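PDB 3HSI: phosphatidylserine synthase from Haemophilus influenzae, which belongs to the phospholipase D superfamily, its chain folded into two alpha/beta lobes, each built on a mixed beta-sheet flanked by helices. Local coordinates for residues D149-Y154 with K177-E182; N334-C339 with H424-E429; E264-Q269 with V368-R373; D109-Q114 with Y202-T207. All coordinates share one frame; numbering follows the deposited sequence.

Interaction 1 of 4, residues D149-Y154 with K177-E182; sequences DDTVLY and KITHAE
Val-152 and Ile-178 form a hydrogen-bonded antiparallel pair: Val-152 N reaches Ile-178 O at 2.7 Å, and the return bond from Ile-178 N to Val-152 O, nearly straight at 173°, lies in the carbonyl plane. Where the second strand ends, His-180 N still donates to Asp-150 O at 3.1 Å. Thr-151 CA and Lys-177 CA add CA-H...O contacts to Ile-178 O and Val-152 O, respectively.

Apolar contacts occupy the face that carries Thr-151, Leu-153, Lys-177 and Thr-179. With its CG2 anti to the backbone N, Thr-151 sets that methyl 3.8 Å from Lys-177 CD, and Leu-153 CD1 meets Lys-177 CB at 3.9 Å. Lys-177 NZ is hydrogen-bonded to Gln-41 OE1. On the other face Val-152 packs against Leu-183 and Met-187 of helix 181-195.

At the start of that helix, Ala-181 CB rests 3.6 Å from Asp-150 CG. His-180 is the N-cap; its ND1 accepts a weak bond from Glu-182 N in the ring plane, while NE2 is hydrogen-bonded to Ala-23 O. The geometry is that of an antiparallel strand pair running into a capped helix, within the mixed sheet of a phospholipase D-type lobe.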
loop_
_atom_site.group_PDB
_atom_site.type_symbol
_atom_site.label_atom_id
_atom_site.label_comp_id
_atom_site.label_asym_id
_atom_site.label_seq_id
_atom_site.Cartn_x
_atom_site.Cartn_y
_atom_site.Cartn_z
ATOM N N ASP C 149 31.687 -3.037 18.638
ATOM C CA ASP C 149 31.974 -2.545 19.966
ATOM C C ASP C 149 31.340 -1.176 20.132
ATOM O O ASP C 149 30.104 -1.107 20.112
ATOM C CB ASP C 149 33.480 -2.605 20.271
ATOM C CG ASP C 149 33.980 -4.037 20.360
ATOM O OD1 ASP C 149 33.152 -4.960 20.197
ATOM O OD2 ASP C 149 35.193 -4.248 20.587
ATOM N N ASP C 150 32.159 -0.121 20.254
ATOM C CA ASP C 150 31.705 1.261 20.443
ATOM C C ASP C 150 31.830 2.141 19.166
ATOM O O ASP C 150 31.776 3.382 19.250
ATOM C CB ASP C 150 32.484 1.928 21.581
ATOM C CG ASP C 150 32.116 1.394 22.966
ATOM O OD1 ASP C 150 30.986 0.875 23.168
ATOM O OD2 ASP C 150 32.975 1.518 23.879
ATOM N N THR C 151 31.964 1.511 17.993
ATOM C CA THR C 151 32.079 2.243 16.732
ATOM C C THR C 151 30.868 2.017 15.803
ATOM O O THR C 151 30.485 0.867 15.535
ATOM C CB THR C 151 33.432 1.901 16.042
ATOM O OG1 THR C 151 34.476 2.197 16.971
ATOM C CG2 THR C 151 33.681 2.724 14.800
ATOM N N VAL C 152 30.252 3.111 15.340
ATOM C CA VAL C 152 29.202 3.026 14.339
ATOM C C VAL C 152 29.763 3.260 12.926
ATOM O O VAL C 152 30.428 4.265 12.672
ATOM C CB VAL C 152 28.043 3.980 14.621
ATOM C CG1 VAL C 152 27.021 3.917 13.504
ATOM C CG2 VAL C 152 27.354 3.619 15.935
ATOM N N LEU C 153 29.490 2.321 12.015
ATOM C CA LEU C 153 29.753 2.539 10.595
ATOM C C LEU C 153 28.392 2.639 9.914
ATOM O O LEU C 153 27.658 1.663 9.844
ATOM C CB LEU C 153 30.608 1.407 10.019
ATOM C CG LEU C 153 31.175 1.565 8.602
ATOM C CD1 LEU C 153 32.037 2.838 8.455
ATOM C CD2 LEU C 153 32.014 0.333 8.179
ATOM N N TYR C 154 28.050 3.831 9.451
ATOM C CA TYR C 154 26.723 4.077 8.908
ATOM C C TYR C 154 26.800 4.263 7.395
ATOM O O TYR C 154 27.627 5.036 6.904
ATOM C CB TYR C 154 26.079 5.293 9.578
ATOM C CG TYR C 154 24.590 5.420 9.296
ATOM C CD1 TYR C 154 23.641 4.895 10.180
ATOM C CD2 TYR C 154 24.125 6.056 8.120
ATOM C CE1 TYR C 154 22.271 4.998 9.905
ATOM C CE2 TYR C 154 22.783 6.155 7.843
ATOM C CZ TYR C 154 21.853 5.627 8.740
ATOM O OH TYR C 154 20.511 5.724 8.446
ATOM N N LYS C 177 31.967 6.858 9.634
ATOM C CA LYS C 177 32.448 6.150 10.800
ATOM C C LYS C 177 32.398 7.077 12.026
ATOM O O LYS C 177 32.979 8.168 12.020
ATOM C CB LYS C 177 33.880 5.626 10.559
ATOM C CG LYS C 177 34.188 4.410 11.404
ATOM C CD LYS C 177 35.553 4.446 11.992
ATOM C CE LYS C 177 36.614 4.518 10.973
ATOM N NZ LYS C 177 37.895 4.154 11.635
ATOM N N ILE C 178 31.640 6.661 13.044
ATOM C CA ILE C 178 31.521 7.413 14.280
ATOM C C ILE C 178 31.889 6.552 15.480
ATOM O O ILE C 178 31.223 5.560 15.801
ATOM C CB ILE C 178 30.101 8.018 14.488
ATOM C CG1 ILE C 178 29.717 8.910 13.320
ATOM C CG2 ILE C 178 30.058 8.845 15.763
ATOM C CD1 ILE C 178 28.216 8.856 12.992
ATOM N N THR C 179 32.973 6.946 16.113
ATOM C CA THR C 179 33.456 6.334 17.327
ATOM C C THR C 179 32.824 7.044 18.537
ATOM O O THR C 179 33.261 8.117 18.938
ATOM C CB THR C 179 34.978 6.445 17.387
ATOM O OG1 THR C 179 35.541 5.765 16.242
ATOM C CG2 THR C 179 35.489 5.784 18.644
ATOM N N HIS C 180 31.768 6.452 19.092
ATOM C CA HIS C 180 31.001 7.082 20.161
ATOM C C HIS C 180 30.208 6.021 20.922
ATOM O O HIS C 180 29.163 5.527 20.448
ATOM C CB HIS C 180 30.040 8.130 19.583
ATOM C CG HIS C 180 29.517 9.093 20.598
ATOM N ND1 HIS C 180 29.070 8.697 21.841
ATOM C CD2 HIS C 180 29.389 10.441 20.562
ATOM C CE1 HIS C 180 28.686 9.760 22.529
ATOM N NE2 HIS C 180 28.868 10.832 21.774
ATOM N N ALA C 181 30.691 5.692 22.114
ATOM C CA ALA C 181 30.102 4.602 22.914
ATOM C C ALA C 181 28.592 4.745 23.150
ATOM O O ALA C 181 27.844 3.762 23.086
ATOM C CB ALA C 181 30.842 4.475 24.242
ATOM N N GLU C 182 28.150 5.962 23.430
ATOM C CA GLU C 182 26.760 6.192 23.794
ATOM C C GLU C 182 25.865 6.079 22.540
ATOM O O GLU C 182 24.750 5.538 22.612
ATOM C CB GLU C 182 26.608 7.571 24.461
ATOM C CG GLU C 182 25.931 7.567 25.823
ATOM C CD GLU C 182 24.952 8.776 26.049
ATOM O OE1 GLU C 182 25.386 9.754 26.705
ATOM O OE2 GLU C 182 23.761 8.743 25.587
#

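Interaction 2 of 4, residues N334-C339 with H424-E429; sequences NLRRFC and HYTELE
Helix 327-341 meets a 3-10 turn at residues 425-427, with the backbones closest at Cys-339 and Tyr-425, whose CA atoms are 5.1 Å apart. A water bridges them there, donating to Cys-339 O and accepting from Tyr-425 N.

Arg-336 gives the largest share of the contact. Its chain runs extended from CG to NE, with CG anti to the backbone N (chi1 -160°), which carries NE to the carbonyl of Leu-428. NE donates to Leu-428 O at 2.9 Å; the acceptor lies close to the guanidinium plane, but the donor stands above the carbonyl plane. Tyr-425 presents its ring edge to the guanidinium, CD2 lying 3.8 Å from Arg-336 CZ over one face of the group, with the two planes 77° apart. NH2 of Arg-336 continues past Thr-426, 3.7 Å from its CA.

Beside this polar arm, Leu-428 CD1 touches Leu-335 CG at 3.9 Å, the two side chains crossing at about a right angle. Cys-339 CB packs on Tyr-425 CB at 3.5 Å. Leu-355 of strand 351-356 touches both leucines, and Glu-429 turns its carboxylate to Lys-308 in a salt bridge. The contact joins the loop after strand 419-421 to helix 327-341, a helix-to-loop contact beside a helix that itself packs on strands 300-306 and 351-356 of the alpha/beta lobe.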
loop_
_atom_site.group_PDB
_atom_site.type_symbol
_atom_site.label_atom_id
_atom_site.label_comp_id
_atom_site.label_asym_id
_atom_site.label_seq_id
_atom_site.Cartn_x
_atom_site.Cartn_y
_atom_site.Cartn_z
ATOM N N ASN C 334 10.853 12.186 -15.649
ATOM C CA ASN C 334 10.335 12.953 -14.531
ATOM C C ASN C 334 11.283 14.104 -14.117
ATOM O O ASN C 334 10.838 15.233 -13.870
ATOM C CB ASN C 334 9.907 12.026 -13.366
ATOM C CG ASN C 334 8.472 11.453 -13.581
ATOM O OD1 ASN C 334 7.517 12.213 -13.701
ATOM N ND2 ASN C 334 8.335 10.138 -13.657
ATOM N N LEU C 335 12.581 13.820 -14.075
ATOM C CA LEU C 335 13.598 14.867 -13.933
ATOM C C LEU C 335 13.518 15.915 -15.056
ATOM O O LEU C 335 13.547 17.123 -14.813
ATOM C CB LEU C 335 14.981 14.234 -13.922
ATOM C CG LEU C 335 16.101 15.232 -13.692
ATOM C CD1 LEU C 335 15.945 15.898 -12.312
ATOM C CD2 LEU C 335 17.417 14.506 -13.807
ATOM N N ARG C 336 13.383 15.466 -16.295
ATOM C CA ARG C 336 13.294 16.429 -17.401
ATOM C C ARG C 336 12.108 17.391 -17.228
ATOM O O ARG C 336 12.242 18.596 -17.466
ATOM C CB ARG C 336 13.253 15.738 -18.772
ATOM C CG ARG C 336 13.658 16.672 -19.934
ATOM C CD ARG C 336 13.678 15.887 -21.238
ATOM N NE ARG C 336 14.182 16.655 -22.373
ATOM C CZ ARG C 336 13.415 17.361 -23.187
ATOM N NH1 ARG C 336 12.103 17.420 -22.984
ATOM N NH2 ARG C 336 13.954 18.015 -24.203
ATOM N N ARG C 337 10.963 16.851 -16.827
ATOM C CA ARG C 337 9.783 17.658 -16.541
ATOM C C ARG C 337 10.001 18.674 -15.406
ATOM O O ARG C 337 9.501 19.802 -15.455
ATOM C CB ARG C 337 8.590 16.760 -16.182
ATOM C CG ARG C 337 7.270 17.438 -16.426
ATOM C CD ARG C 337 6.077 16.477 -16.323
ATOM N NE ARG C 337 5.556 16.385 -14.955
ATOM C CZ ARG C 337 5.821 15.388 -14.102
ATOM N NH1 ARG C 337 6.619 14.381 -14.459
ATOM N NH2 ARG C 337 5.283 15.396 -12.882
ATOM N N PHE C 338 10.717 18.241 -14.376
ATOM C CA PHE C 338 11.069 19.088 -13.250
ATOM C C PHE C 338 11.982 20.236 -13.674
ATOM O O PHE C 338 11.783 21.376 -13.257
ATOM C CB PHE C 338 11.781 18.224 -12.220
ATOM C CG PHE C 338 12.283 18.970 -11.038
ATOM C CD1 PHE C 338 11.411 19.366 -10.028
ATOM C CD2 PHE C 338 13.667 19.224 -10.901
ATOM C CE1 PHE C 338 11.912 20.046 -8.896
ATOM C CE2 PHE C 338 14.184 19.879 -9.783
ATOM C CZ PHE C 338 13.320 20.288 -8.765
ATOM N N CYS C 339 12.971 19.928 -14.502
ATOM C CA CYS C 339 13.922 20.922 -15.000
ATOM C C CYS C 339 13.264 21.883 -15.968
ATOM O O CYS C 339 13.731 23.004 -16.168
ATOM C CB CYS C 339 15.100 20.230 -15.669
ATOM S SG CYS C 339 16.128 19.287 -14.474
ATOM N N HIS C 424 20.441 22.854 -19.100
ATOM C CA HIS C 424 19.100 23.158 -19.635
ATOM C C HIS C 424 18.375 21.838 -19.738
ATOM O O HIS C 424 19.010 20.834 -20.040
ATOM C CB HIS C 424 19.213 23.824 -21.022
ATOM C CG HIS C 424 17.924 24.396 -21.531
ATOM N ND1 HIS C 424 17.192 23.802 -22.535
ATOM C CD2 HIS C 424 17.233 25.506 -21.172
ATOM C CE1 HIS C 424 16.110 24.522 -22.780
ATOM N NE2 HIS C 424 16.102 25.554 -21.957
ATOM N N TYR C 425 17.056 21.818 -19.494
ATOM C CA TYR C 425 16.327 20.548 -19.463
ATOM C C TYR C 425 16.499 19.784 -20.781
ATOM O O TYR C 425 16.389 18.553 -20.809
ATOM C CB TYR C 425 14.844 20.736 -19.111
ATOM C CG TYR C 425 13.994 21.376 -20.191
ATOM C CD1 TYR C 425 13.864 22.768 -20.263
ATOM C CD2 TYR C 425 13.322 20.595 -21.136
ATOM C CE1 TYR C 425 13.096 23.374 -21.261
ATOM C CE2 TYR C 425 12.496 21.199 -22.136
ATOM C CZ TYR C 425 12.413 22.580 -22.194
ATOM O OH TYR C 425 11.642 23.189 -23.169
ATOM N N THR C 426 16.801 20.517 -21.854
ATOM C CA THR C 426 17.000 19.914 -23.164
ATOM C C THR C 426 18.299 19.148 -23.269
ATOM O O THR C 426 18.497 18.463 -24.243
ATOM C CB THR C 426 16.971 20.946 -24.310
ATOM O OG1 THR C 426 17.877 22.016 -24.005
ATOM C CG2 THR C 426 15.559 21.503 -24.534
ATOM N N GLU C 427 19.196 19.296 -22.299
ATOM C CA GLU C 427 20.384 18.431 -22.221
ATOM C C GLU C 427 20.040 16.993 -21.821
ATOM O O GLU C 427 20.835 16.085 -22.044
ATOM C CB GLU C 427 21.437 19.002 -21.270
ATOM C CG GLU C 427 22.171 20.186 -21.864
ATOM C CD GLU C 427 23.252 20.798 -20.969
ATOM O OE1 GLU C 427 23.693 21.917 -21.335
ATOM O OE2 GLU C 427 23.686 20.205 -19.938
ATOM N N LEU C 428 18.874 16.783 -21.217
ATOM C CA LEU C 428 18.402 15.420 -20.953
ATOM C C LEU C 428 17.641 14.912 -22.167
ATOM O O LEU C 428 16.874 15.646 -22.780
ATOM C CB LEU C 428 17.489 15.378 -19.724
ATOM C CG LEU C 428 18.090 15.683 -18.368
ATOM C CD1 LEU C 428 16.990 15.993 -17.406
ATOM C CD2 LEU C 428 18.931 14.523 -17.898
ATOM N N GLU C 429 17.848 13.650 -22.499
ATOM C CA GLU C 429 17.167 13.029 -23.621
ATOM C C GLU C 429 15.632 13.066 -23.558
ATOM O O GLU C 429 15.017 12.794 -22.524
ATOM C CB GLU C 429 17.612 11.584 -23.746
ATOM C CG GLU C 429 18.978 11.429 -24.372
ATOM C CD GLU C 429 19.271 9.984 -24.734
ATOM O OE1 GLU C 429 19.205 9.118 -23.840
ATOM O OE2 GLU C 429 19.563 9.717 -25.922
HETATM O O HOH W 1 16.013 23.958 -17.854
#

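Interaction 3 of 4, residues E264-Q269 with V368-R373; sequences EDLFLQ and VWVDDR
Leu-266 and Val-370 approach obliquely, Leu-266 CB lying 3.9 Å from Val-370 CG2. That methyl is also 3.8 Å from Leu-266 O, in the last turn of the helix. The next residue, Phe-267, meets Val-368 at about a right angle: its CB starts away from the strand, but the ring swings back and offers its edge, with CE2 4.1 Å from Val-368 CG2. Leu-274 and Ile-276 of strand 273-277 also touch this ring. Here helix 258-268 packs on strand 367-370, which lies between strands 273-277 and 374-378 in the mixed sheet of the PLD-like domain, and the alternate residues Val-368 and Val-370 face the helix.

The polar end lies beyond Val-370. Arg-373, its chain bent at chi3 (81°), lays its guanidinium edge toward the helix terminus, where NH2 makes a weak bond of 2.8 Å to Gln-269 O. Its NH1 forms a salt bridge of 2.5 Å with Asp-371 OD2, which offers its anti lone pair and lies in the guanidinium plane. The same carboxylate also accepts from the backbone of Gln-271, Lys-272 and Lys-273.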
loop_
_atom_site.group_PDB
_atom_site.type_symbol
_atom_site.label_atom_id
_atom_site.label_comp_id
_atom_site.label_asym_id
_atom_site.label_seq_id
_atom_site.Cartn_x
_atom_site.Cartn_y
_atom_site.Cartn_z
ATOM N N GLU C 264 10.810 16.529 6.455
ATOM C CA GLU C 264 9.881 17.562 6.006
ATOM C C GLU C 264 10.223 18.886 6.677
ATOM O O GLU C 264 10.249 19.923 6.029
ATOM C CB GLU C 264 8.414 17.168 6.287
ATOM C CG GLU C 264 8.005 15.874 5.552
ATOM C CD GLU C 264 6.578 15.413 5.838
ATOM O OE1 GLU C 264 5.801 16.219 6.380
ATOM O OE2 GLU C 264 6.225 14.244 5.513
ATOM N N ASP C 265 10.515 18.842 7.968
ATOM C CA ASP C 265 10.849 20.053 8.697
ATOM C C ASP C 265 12.226 20.635 8.326
ATOM O O ASP C 265 12.415 21.849 8.366
ATOM C CB ASP C 265 10.729 19.827 10.220
ATOM C CG ASP C 265 9.262 19.626 10.670
ATOM O OD1 ASP C 265 8.325 19.966 9.885
ATOM O OD2 ASP C 265 9.031 19.136 11.800
ATOM N N LEU C 266 13.174 19.771 7.994
ATOM C CA LEU C 266 14.473 20.211 7.506
ATOM C C LEU C 266 14.287 21.033 6.216
ATOM O O LEU C 266 14.818 22.124 6.097
ATOM C CB LEU C 266 15.434 19.027 7.325
ATOM C CG LEU C 266 16.099 18.380 8.566
ATOM C CD1 LEU C 266 16.862 17.095 8.182
ATOM C CD2 LEU C 266 17.094 19.341 9.223
ATOM N N PHE C 267 13.468 20.542 5.296
ATOM C CA PHE C 267 13.188 21.215 4.015
ATOM C C PHE C 267 12.472 22.544 4.232
ATOM O O PHE C 267 12.709 23.505 3.503
ATOM C CB PHE C 267 12.284 20.358 3.136
ATOM C CG PHE C 267 12.999 19.317 2.308
ATOM C CD1 PHE C 267 12.700 19.171 0.952
ATOM C CD2 PHE C 267 13.918 18.453 2.876
ATOM C CE1 PHE C 267 13.338 18.196 0.189
ATOM C CE2 PHE C 267 14.556 17.468 2.114
ATOM C CZ PHE C 267 14.261 17.344 0.774
ATOM N N LEU C 268 11.572 22.602 5.209
ATOM C CA LEU C 268 10.888 23.863 5.490
ATOM C C LEU C 268 11.777 24.880 6.143
ATOM O O LEU C 268 11.474 26.053 6.083
ATOM C CB LEU C 268 9.694 23.648 6.409
ATOM C CG LEU C 268 8.493 22.979 5.776
ATOM C CD1 LEU C 268 7.616 22.479 6.878
ATOM C CD2 LEU C 268 7.783 23.977 4.893
ATOM N N GLN C 269 12.835 24.434 6.817
ATOM C CA GLN C 269 13.680 25.322 7.599
ATOM C C GLN C 269 14.979 25.716 6.926
ATOM O O GLN C 269 15.873 26.226 7.585
ATOM C CB GLN C 269 14.006 24.689 8.970
ATOM C CG GLN C 269 12.875 24.892 9.988
ATOM C CD GLN C 269 12.746 26.350 10.374
ATOM O OE1 GLN C 269 13.693 26.942 10.893
ATOM N NE2 GLN C 269 11.576 26.944 10.110
ATOM N N VAL C 368 20.860 14.631 2.853
ATOM C CA VAL C 368 20.215 15.959 2.909
ATOM C C VAL C 368 21.155 16.830 3.700
ATOM O O VAL C 368 21.637 16.427 4.741
ATOM C CB VAL C 368 18.822 15.950 3.592
ATOM C CG1 VAL C 368 18.305 17.379 3.730
ATOM C CG2 VAL C 368 17.782 15.081 2.804
ATOM N N TRP C 369 21.461 18.000 3.159
ATOM C CA TRP C 369 22.230 18.984 3.865
ATOM C C TRP C 369 21.448 20.304 3.873
ATOM O O TRP C 369 21.020 20.786 2.829
ATOM C CB TRP C 369 23.560 19.236 3.166
ATOM C CG TRP C 369 24.558 18.137 3.087
ATOM C CD1 TRP C 369 25.718 18.026 3.831
ATOM C CD2 TRP C 369 24.583 17.040 2.146
ATOM N NE1 TRP C 369 26.448 16.910 3.415
ATOM C CE2 TRP C 369 25.783 16.303 2.380
ATOM C CE3 TRP C 369 23.723 16.616 1.135
ATOM C CZ2 TRP C 369 26.127 15.168 1.634
ATOM C CZ3 TRP C 369 24.073 15.495 0.389
ATOM C CH2 TRP C 369 25.258 14.785 0.642
ATOM N N VAL C 370 21.305 20.888 5.052
ATOM C CA VAL C 370 20.594 22.161 5.229
ATOM C C VAL C 370 21.582 23.236 5.629
ATOM O O VAL C 370 22.239 23.133 6.673
ATOM C CB VAL C 370 19.464 22.028 6.260
ATOM C CG1 VAL C 370 18.802 23.425 6.560
ATOM C CG2 VAL C 370 18.439 21.007 5.720
ATOM N N ASP C 371 21.730 24.236 4.760
ATOM C CA ASP C 371 22.676 25.353 5.001
ATOM C C ASP C 371 24.014 24.743 5.493
ATOM O O ASP C 371 24.482 23.756 4.906
ATOM C CB ASP C 371 22.073 26.364 5.987
ATOM C CG ASP C 371 20.670 26.852 5.561
ATOM O OD1 ASP C 371 20.377 26.944 4.358
ATOM O OD2 ASP C 371 19.829 27.133 6.434
ATOM N N ASP C 372 24.592 25.262 6.572
ATOM C CA ASP C 372 25.817 24.693 7.157
ATOM C C ASP C 372 25.546 24.136 8.555
ATOM O O ASP C 372 26.463 23.988 9.375
ATOM C CB ASP C 372 26.935 25.751 7.202
ATOM C CG ASP C 372 26.432 27.103 7.725
ATOM O OD1 ASP C 372 25.203 27.221 8.057
ATOM O OD2 ASP C 372 27.251 28.062 7.797
ATOM N N ARG C 373 24.288 23.784 8.795
ATOM C CA ARG C 373 23.745 23.607 10.135
ATOM C C ARG C 373 23.292 22.155 10.421
ATOM O O ARG C 373 23.533 21.624 11.514
ATOM C CB ARG C 373 22.575 24.592 10.254
ATOM C CG ARG C 373 21.888 24.751 11.596
ATOM C CD ARG C 373 20.998 26.057 11.611
ATOM N NE ARG C 373 19.686 25.871 10.957
ATOM C CZ ARG C 373 19.428 26.112 9.658
ATOM N NH1 ARG C 373 20.384 26.560 8.850
ATOM N NH2 ARG C 373 18.213 25.918 9.151
#

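Interaction 4 of 4, residues D109-Q114 with Y202-T207; sequences DWYCEQ and YPLDVT
Cys-112 makes the tight part of the contact: its SG comes within 3.4 Å of both Asp-205 C and Val-206 O, and 3.6 Å from Leu-204 O. The sulfur lies against the turn that follows strand 202-203, where the chain comes close enough to bring the CA atoms of Cys-112 and Asp-205 within 4.2 Å.

Next to it, Tyr-111 and Leu-204 lie side by side and point the same way. The ring edge does the touching, CD2 at 3.9 Å from Leu-204 CB, and Tyr-111 CB meets Asp-205 CB at 3.8 Å. Phe-127 stacks on the tyrosine ring, and the hydroxyl is hydrogen-bonded to Trp-60 O.

The outer side is looser. Val-206 directs its side chain away from the helix, and exposed Thr-207 has its nitrogen 4.0 Å from Cys-112 SG.

Asp-205 adopts chi1 54°, with CG between N and C, and its carboxylate ties the turn both to Arg-115 of the same helix, by a salt bridge, and to the backbone N-H groups of Met-126 and Phe-127 at the start of strand 127-130. Between the two segments themselves the contact is van der Waals, without a hydrogen bond; the polar link is supplied by Arg-115, further along the helix.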
loop_
_atom_site.group_PDB
_atom_site.type_symbol
_atom_site.label_atom_id
_atom_site.label_comp_id
_atom_site.label_asym_id
_atom_site.label_seq_id
_atom_site.Cartn_x
_atom_site.Cartn_y
_atom_site.Cartn_z
ATOM N N ASP C 109 19.803 -19.846 2.192
ATOM C CA ASP C 109 20.396 -21.177 1.996
ATOM C C ASP C 109 21.898 -21.105 2.259
ATOM O O ASP C 109 22.453 -21.958 2.952
ATOM C CB ASP C 109 20.141 -21.715 0.587
ATOM C CG ASP C 109 18.692 -21.950 0.313
ATOM O OD1 ASP C 109 17.981 -22.360 1.247
ATOM O OD2 ASP C 109 18.254 -21.756 -0.848
ATOM N N TRP C 110 22.537 -20.062 1.739
ATOM C CA TRP C 110 23.975 -19.861 1.939
ATOM C C TRP C 110 24.397 -19.610 3.424
ATOM O O TRP C 110 25.421 -20.131 3.885
ATOM C CB TRP C 110 24.513 -18.804 0.935
ATOM C CG TRP C 110 25.947 -18.375 1.146
ATOM C CD1 TRP C 110 27.074 -19.109 0.886
ATOM C CD2 TRP C 110 26.401 -17.112 1.657
ATOM N NE1 TRP C 110 28.206 -18.380 1.209
ATOM C CE2 TRP C 110 27.820 -17.159 1.695
ATOM C CE3 TRP C 110 25.750 -15.940 2.086
ATOM C CZ2 TRP C 110 28.592 -16.081 2.138
ATOM C CZ3 TRP C 110 26.525 -14.865 2.510
ATOM C CH2 TRP C 110 27.932 -14.949 2.544
ATOM N N TYR C 111 23.620 -18.839 4.173
ATOM C CA TYR C 111 23.927 -18.631 5.580
ATOM C C TYR C 111 23.960 -19.975 6.316
ATOM O O TYR C 111 24.870 -20.203 7.103
ATOM C CB TYR C 111 22.943 -17.680 6.274
ATOM C CG TYR C 111 22.673 -16.335 5.612
ATOM C CD1 TYR C 111 23.704 -15.576 5.037
ATOM C CD2 TYR C 111 21.356 -15.801 5.588
ATOM C CE1 TYR C 111 23.446 -14.342 4.429
ATOM C CE2 TYR C 111 21.093 -14.565 4.991
ATOM C CZ TYR C 111 22.142 -13.843 4.412
ATOM O OH TYR C 111 21.888 -12.623 3.820
ATOM N N CYS C 112 22.995 -20.866 6.028
ATOM C CA CYS C 112 22.961 -22.233 6.615
ATOM C C CYS C 112 24.143 -23.075 6.222
ATOM O O CYS C 112 24.729 -23.760 7.059
ATOM C CB CYS C 112 21.768 -23.005 6.138
ATOM S SG CYS C 112 20.260 -22.325 6.645
ATOM N N GLU C 113 24.447 -23.061 4.929
ATOM C CA GLU C 113 25.587 -23.751 4.412
ATOM C C GLU C 113 26.856 -23.328 5.181
ATOM O O GLU C 113 27.569 -24.176 5.713
ATOM C CB GLU C 113 25.714 -23.486 2.915
ATOM C CG GLU C 113 27.041 -23.953 2.327
ATOM C CD GLU C 113 27.349 -23.344 0.963
ATOM O OE1 GLU C 113 28.540 -23.105 0.682
ATOM O OE2 GLU C 113 26.408 -23.092 0.169
ATOM N N GLN C 114 27.119 -22.024 5.248
ATOM C CA GLN C 114 28.267 -21.495 6.000
ATOM C C GLN C 114 28.306 -21.924 7.472
ATOM O O GLN C 114 29.318 -22.369 7.954
ATOM C CB GLN C 114 28.345 -19.955 5.882
ATOM C CG GLN C 114 28.607 -19.467 4.455
ATOM C CD GLN C 114 29.684 -20.291 3.748
ATOM O OE1 GLN C 114 30.850 -20.214 4.085
ATOM N NE2 GLN C 114 29.285 -21.074 2.771
ATOM N N TYR C 202 12.969 -14.291 12.651
ATOM C CA TYR C 202 13.470 -15.662 12.689
ATOM C C TYR C 202 14.882 -15.768 12.169
ATOM O O TYR C 202 15.251 -15.013 11.259
ATOM C CB TYR C 202 12.576 -16.582 11.864
ATOM C CG TYR C 202 11.235 -16.778 12.516
ATOM C CD1 TYR C 202 11.028 -17.842 13.384
ATOM C CD2 TYR C 202 10.187 -15.868 12.305
ATOM C CE1 TYR C 202 9.811 -18.008 14.020
ATOM C CE2 TYR C 202 8.971 -16.029 12.941
ATOM C CZ TYR C 202 8.790 -17.104 13.786
ATOM O OH TYR C 202 7.590 -17.309 14.422
ATOM N N PRO C 203 15.677 -16.699 12.743
ATOM C CA PRO C 203 17.026 -16.944 12.246
ATOM C C PRO C 203 16.943 -17.473 10.819
ATOM O O PRO C 203 16.089 -18.301 10.518
ATOM C CB PRO C 203 17.577 -18.036 13.189
ATOM C CG PRO C 203 16.382 -18.649 13.820
ATOM C CD PRO C 203 15.331 -17.590 13.870
ATOM N N LEU C 204 17.780 -16.943 9.942
ATOM C CA LEU C 204 17.831 -17.396 8.571
ATOM C C LEU C 204 18.919 -18.436 8.340
ATOM O O LEU C 204 18.969 -19.040 7.265
ATOM C CB LEU C 204 18.050 -16.208 7.640
ATOM C CG LEU C 204 16.860 -15.257 7.519
ATOM C CD1 LEU C 204 17.331 -13.975 6.914
ATOM C CD2 LEU C 204 15.674 -15.847 6.744
ATOM N N ASP C 205 19.779 -18.648 9.335
ATOM C CA ASP C 205 20.866 -19.586 9.182
ATOM C C ASP C 205 20.538 -20.970 9.763
ATOM O O ASP C 205 21.425 -21.672 10.190
ATOM C CB ASP C 205 22.171 -19.023 9.778
ATOM C CG ASP C 205 22.015 -18.566 11.235
ATOM O OD1 ASP C 205 20.968 -18.852 11.872
ATOM O OD2 ASP C 205 22.968 -17.937 11.752
ATOM N N VAL C 206 19.260 -21.325 9.796
ATOM C CA VAL C 206 18.845 -22.688 10.115
ATOM C C VAL C 206 17.947 -23.222 9.020
ATOM O O VAL C 206 17.298 -22.453 8.311
ATOM C CB VAL C 206 18.059 -22.815 11.480
ATOM C CG1 VAL C 206 18.940 -22.481 12.673
ATOM C CG2 VAL C 206 16.779 -21.976 11.483
ATOM N N THR C 207 17.856 -24.550 8.949
ATOM C CA THR C 207 17.125 -25.235 7.883
ATOM C C THR C 207 15.620 -25.121 8.079
ATOM O O THR C 207 14.863 -25.004 7.113
ATOM C CB THR C 207 17.533 -26.736 7.770
ATOM O OG1 THR C 207 17.384 -27.372 9.044
ATOM C CG2 THR C 207 18.978 -26.877 7.343
#

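Overall arrangement
The four contacts are spread over both lobes of the chain, and none touches another. Interactions 1 and 4 belong to the sheet of one lobe, with interaction 1 nested inside the loop that interaction 4 closes; their centres are 28 Å apart, and helix 181-195 leads from one toward strand 202-203 of the other. Interaction 3 includes a strand of the other lobe's sheet, and interaction 2 lies against the same sheet through helix 327-341; their segments alternate along the chain, with nearest atoms about 9 Å apart. Across the lobes, interactions 1 and 3 approach to about 10 Å between nearest atoms, whereas interactions 2 and 4 lie on opposite sides of the chain's centre, 46 Å between centres. Residues 149-154 belong to the phospholipase D active-site sequence motif.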